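PDB 5O15: AmbC from Sorangium cellulosum, which probably catalyses both dehydration and ring-forming cyclisation of a polyketide intermediate during biosynthesis of ambruticin. Local coordinates for residues 186-198 against 252-264. Sequence-based numbering, arbitrary orientation. Where two conformers were deposited one is given.
Sequences VGRSIYADLALPE and AAALRARVEVEDA
Two neighbouring antiparallel strands of a hotdog sheet, 189-195 and 254-261, pair here with their axes 163° apart. Hydrogen-bonded pairs Ile190-Val259, Ala192-Ala257 and Leu194-Leu255 set the register, and at one end Leu196 N extends it to Ala253 O. These pairs send their side chains to the face packed on helix 211-225, which Ile190, Leu255 and Leu196 touch; there Leu194 CD1 lies 3.8 Å from Ala257 CB.

The other face, carrying Tyr191, Asp193, Arg256 and Arg258, is largely polar. Arg258 runs alongside Tyr191, its CG 3.5 Å from Tyr191 CE1, because a chi1 of 179° and an extended chain carry it that way. The ring and guanidinium planes are 54° apart, yet Tyr191 OH sits at the guanidinium edge, almost in its plane, and accepts from Arg258 NE at 3.2 Å. Arg258 NH2 also forms a salt bridge to Glu260 OE1 at 3.0 Å, while NH1 pairs with Glu275 on strand 269-277. A leucine in place of Arg258 would probably leave Tyr191 OH without this donor and the carboxylates of Glu260 and Glu275 short of a positive partner.

Glu260 OE1 is shared with Arg188 NH2, 3.4 Å away and well out of the guanidinium plane, so that link is purely electrostatic. A bend at chi3 brings Arg188 NH1 to Val261 O at 2.7 Å. Farther along, Arg256 NE meets Asp193 OD1 at 3.2 Å, nearly along the C-O axis; water 1 bridges Asp193 OD2 and Arg256 NH2. Trp152 binds Asp193 OD2 and makes a cation-pi contact with Arg256, whose NH1 reaches Ala148 O.

The Asp193-Arg256 and Arg258-Glu260 pairs are features of this protein, whereas antiparallel strands packed by one face on helix 211-225 fit the double hotdog fold of polyketide synthase dehydratase domains.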
# COMPACT_ATOMS: atom_id res chain seq x y z
N VAL A 186 1.95 20.78 -8.25
CA VAL A 186 2.10 22.16 -7.79
C VAL A 186 3.21 22.08 -6.75
O VAL A 186 2.97 21.64 -5.61
CB VAL A 186 0.82 22.74 -7.18
CG1 VAL A 186 1.01 24.21 -6.84
CG2 VAL A 186 -0.37 22.56 -8.11
N GLY A 187 4.43 22.44 -7.15
CA GLY A 187 5.52 22.39 -6.19
C GLY A 187 5.72 20.97 -5.69
O GLY A 187 5.86 20.02 -6.49
N ARG A 188 5.72 20.78 -4.36
CA ARG A 188 5.93 19.48 -3.72
C ARG A 188 4.70 18.61 -3.72
O ARG A 188 4.77 17.48 -3.22
CB ARG A 188 6.36 19.66 -2.25
CG ARG A 188 7.63 20.46 -2.05
CD ARG A 188 8.09 20.46 -0.59
NE ARG A 188 7.13 21.12 0.30
CZ ARG A 188 6.40 20.51 1.23
NH1 ARG A 188 6.50 19.20 1.44
NH2 ARG A 188 5.57 21.22 1.98
N SER A 189 3.56 19.09 -4.19
CA SER A 189 2.33 18.31 -4.18
C SER A 189 2.04 17.73 -5.55
O SER A 189 1.99 18.47 -6.55
CB SER A 189 1.16 19.19 -3.76
OG SER A 189 1.32 19.57 -2.40
N ILE A 190 1.83 16.43 -5.60
CA ILE A 190 1.37 15.73 -6.78
C ILE A 190 -0.11 15.46 -6.62
O ILE A 190 -0.55 14.93 -5.58
CB ILE A 190 2.14 14.42 -6.99
CG1 ILE A 190 3.64 14.70 -7.11
CG2 ILE A 190 1.62 13.69 -8.20
CD1 ILE A 190 4.04 15.51 -8.30
N TYR A 191 -0.90 15.83 -7.62
CA TYR A 191 -2.33 15.60 -7.66
C TYR A 191 -2.61 14.58 -8.74
O TYR A 191 -2.06 14.69 -9.85
CB TYR A 191 -3.07 16.92 -7.96
CG TYR A 191 -2.92 17.90 -6.82
CD1 TYR A 191 -3.70 17.75 -5.71
CD2 TYR A 191 -1.97 18.91 -6.83
CE1 TYR A 191 -3.58 18.59 -4.63
CE2 TYR A 191 -1.82 19.76 -5.73
CZ TYR A 191 -2.64 19.60 -4.64
OH TYR A 191 -2.54 20.41 -3.52
N ALA A 192 -3.44 13.59 -8.47
CA ALA A 192 -3.65 12.54 -9.46
C ALA A 192 -5.06 11.98 -9.41
O ALA A 192 -5.69 11.93 -8.34
CB ALA A 192 -2.62 11.41 -9.29
N ASP A 193 -5.53 11.53 -10.58
CA ASP A 193 -6.71 10.69 -10.70
C ASP A 193 -6.25 9.24 -10.75
O ASP A 193 -5.45 8.87 -11.62
CB ASP A 193 -7.48 11.03 -11.97
CG ASP A 193 -8.12 12.38 -11.90
OD1 ASP A 193 -8.92 12.63 -10.98
OD2 ASP A 193 -7.92 13.22 -12.79
N LEU A 194 -6.76 8.43 -9.82
CA LEU A 194 -6.41 7.02 -9.67
C LEU A 194 -7.63 6.17 -9.98
O LEU A 194 -8.74 6.49 -9.56
CB LEU A 194 -5.96 6.72 -8.24
CG LEU A 194 -4.89 7.63 -7.64
CD1 LEU A 194 -4.53 7.14 -6.24
CD2 LEU A 194 -3.64 7.74 -8.50
N ALA A 195 -7.44 5.07 -10.70
CA ALA A 195 -8.57 4.20 -10.99
C ALA A 195 -8.06 2.80 -11.23
O ALA A 195 -7.08 2.62 -11.96
CB ALA A 195 -9.34 4.66 -12.23
N LEU A 196 -8.71 1.83 -10.60
CA LEU A 196 -8.41 0.44 -10.87
C LEU A 196 -8.81 0.10 -12.31
O LEU A 196 -9.87 0.52 -12.80
CB LEU A 196 -9.19 -0.47 -9.92
CG LEU A 196 -8.80 -0.48 -8.42
CD1 LEU A 196 -9.79 -1.26 -7.60
CD2 LEU A 196 -7.47 -1.09 -8.22
N PRO A 197 -7.97 -0.66 -13.02
CA PRO A 197 -8.33 -1.10 -14.37
C PRO A 197 -9.53 -2.04 -14.37
O PRO A 197 -9.90 -2.64 -13.35
CB PRO A 197 -7.07 -1.83 -14.85
CG PRO A 197 -5.99 -1.38 -13.95
CD PRO A 197 -6.60 -1.01 -12.66
N GLU A 198 -10.13 -2.14 -15.55
CA GLU A 198 -11.26 -3.03 -15.75
C GLU A 198 -10.89 -4.44 -15.30
O GLU A 198 -9.75 -4.87 -15.44
CB GLU A 198 -11.62 -3.01 -17.24
CG GLU A 198 -12.59 -4.07 -17.72
CD GLU A 198 -12.83 -3.99 -19.23
OE1 GLU A 198 -12.55 -2.93 -19.84
OE2 GLU A 198 -13.30 -4.99 -19.82
N ALA A 252 -13.40 1.66 -2.02
CA ALA A 252 -13.31 2.55 -3.18
C ALA A 252 -12.59 1.88 -4.36
O ALA A 252 -11.68 1.08 -4.19
CB ALA A 252 -12.54 3.80 -2.79
N ALA A 253 -13.01 2.26 -5.58
CA ALA A 253 -12.39 1.75 -6.80
C ALA A 253 -11.61 2.81 -7.56
O ALA A 253 -10.81 2.46 -8.44
CB ALA A 253 -13.44 1.15 -7.74
N ALA A 254 -11.87 4.09 -7.29
CA ALA A 254 -11.24 5.18 -8.01
C ALA A 254 -11.30 6.37 -7.08
O ALA A 254 -12.25 6.52 -6.32
CB ALA A 254 -11.95 5.44 -9.35
N LEU A 255 -10.30 7.25 -7.17
CA LEU A 255 -10.04 8.28 -6.17
C LEU A 255 -9.29 9.42 -6.82
O LEU A 255 -8.62 9.23 -7.83
CB LEU A 255 -9.12 7.76 -5.03
CG LEU A 255 -9.66 6.60 -4.25
CD1 LEU A 255 -8.58 5.94 -3.40
CD2 LEU A 255 -10.75 7.08 -3.28
N ARG A 256 -9.34 10.57 -6.16
CA ARG A 256 -8.34 11.61 -6.35
C ARG A 256 -7.34 11.56 -5.21
O ARG A 256 -7.69 11.21 -4.08
CB ARG A 256 -8.95 13.00 -6.48
CG ARG A 256 -9.60 13.20 -7.82
CD ARG A 256 -10.19 14.56 -7.98
NE ARG A 256 -10.72 14.70 -9.34
CZ ARG A 256 -11.56 15.63 -9.73
NH1 ARG A 256 -11.98 16.56 -8.89
NH2 ARG A 256 -12.01 15.66 -10.99
N ALA A 257 -6.08 11.87 -5.52
CA ALA A 257 -4.99 11.78 -4.58
C ALA A 257 -4.21 13.08 -4.57
O ALA A 257 -4.00 13.73 -5.61
CB ALA A 257 -4.04 10.66 -4.98
N ARG A 258 -3.71 13.40 -3.38
CA ARG A 258 -2.73 14.44 -3.13
C ARG A 258 -1.56 13.78 -2.42
O ARG A 258 -1.72 13.24 -1.32
CB ARG A 258 -3.30 15.57 -2.27
CG ARG A 258 -2.32 16.66 -1.97
CD ARG A 258 -2.93 17.71 -1.06
NE ARG A 258 -1.98 18.79 -0.81
CZ ARG A 258 -1.17 18.86 0.24
NH1 ARG A 258 -1.17 17.93 1.18
NH2 ARG A 258 -0.36 19.91 0.37
N VAL A 259 -0.39 13.81 -3.04
CA VAL A 259 0.82 13.20 -2.51
C VAL A 259 1.80 14.35 -2.31
O VAL A 259 2.29 14.94 -3.28
CB VAL A 259 1.37 12.14 -3.46
CG1 VAL A 259 2.62 11.51 -2.86
CG2 VAL A 259 0.36 11.08 -3.75
N GLU A 260 2.10 14.66 -1.06
CA GLU A 260 2.97 15.77 -0.72
C GLU A 260 4.35 15.25 -0.35
O GLU A 260 4.52 14.56 0.66
CB GLU A 260 2.38 16.60 0.42
CG GLU A 260 3.22 17.80 0.74
CD GLU A 260 2.44 18.90 1.42
OE1 GLU A 260 2.53 20.06 0.96
OE2 GLU A 260 1.71 18.60 2.38
N VAL A 261 5.33 15.58 -1.20
CA VAL A 261 6.67 15.05 -1.04
C VAL A 261 7.40 15.84 0.03
O VAL A 261 7.39 17.07 0.03
CB VAL A 261 7.41 15.09 -2.39
CG1 VAL A 261 8.78 14.50 -2.27
CG2 VAL A 261 6.60 14.35 -3.42
N GLU A 262 8.02 15.11 0.95
CA GLU A 262 8.85 15.71 1.99
C GLU A 262 10.22 16.03 1.42
O GLU A 262 10.74 15.30 0.58
CB GLU A 262 9.04 14.71 3.13
CG GLU A 262 8.15 14.94 4.34
CD GLU A 262 8.52 14.02 5.49
OE1 GLU A 262 7.60 13.47 6.14
OE2 GLU A 262 9.73 13.85 5.74
N ASP A 263 10.79 17.16 1.83
CA ASP A 263 12.16 17.47 1.44
C ASP A 263 13.09 16.39 1.97
O ASP A 263 13.15 16.15 3.18
CB ASP A 263 12.57 18.84 1.98
CG ASP A 263 11.86 19.98 1.27
OD1 ASP A 263 11.63 19.88 0.04
OD2 ASP A 263 11.53 20.99 1.93
N ALA A 264 13.80 15.72 1.06
CA ALA A 264 14.54 14.50 1.38
C ALA A 264 15.86 14.86 2.05
O ALA A 264 16.80 15.31 1.40
CB ALA A 264 14.77 13.68 0.11
O HOH W 1 -10.81 14.02 -13.19
O HOH W 2 -11.84 1.84 -11.28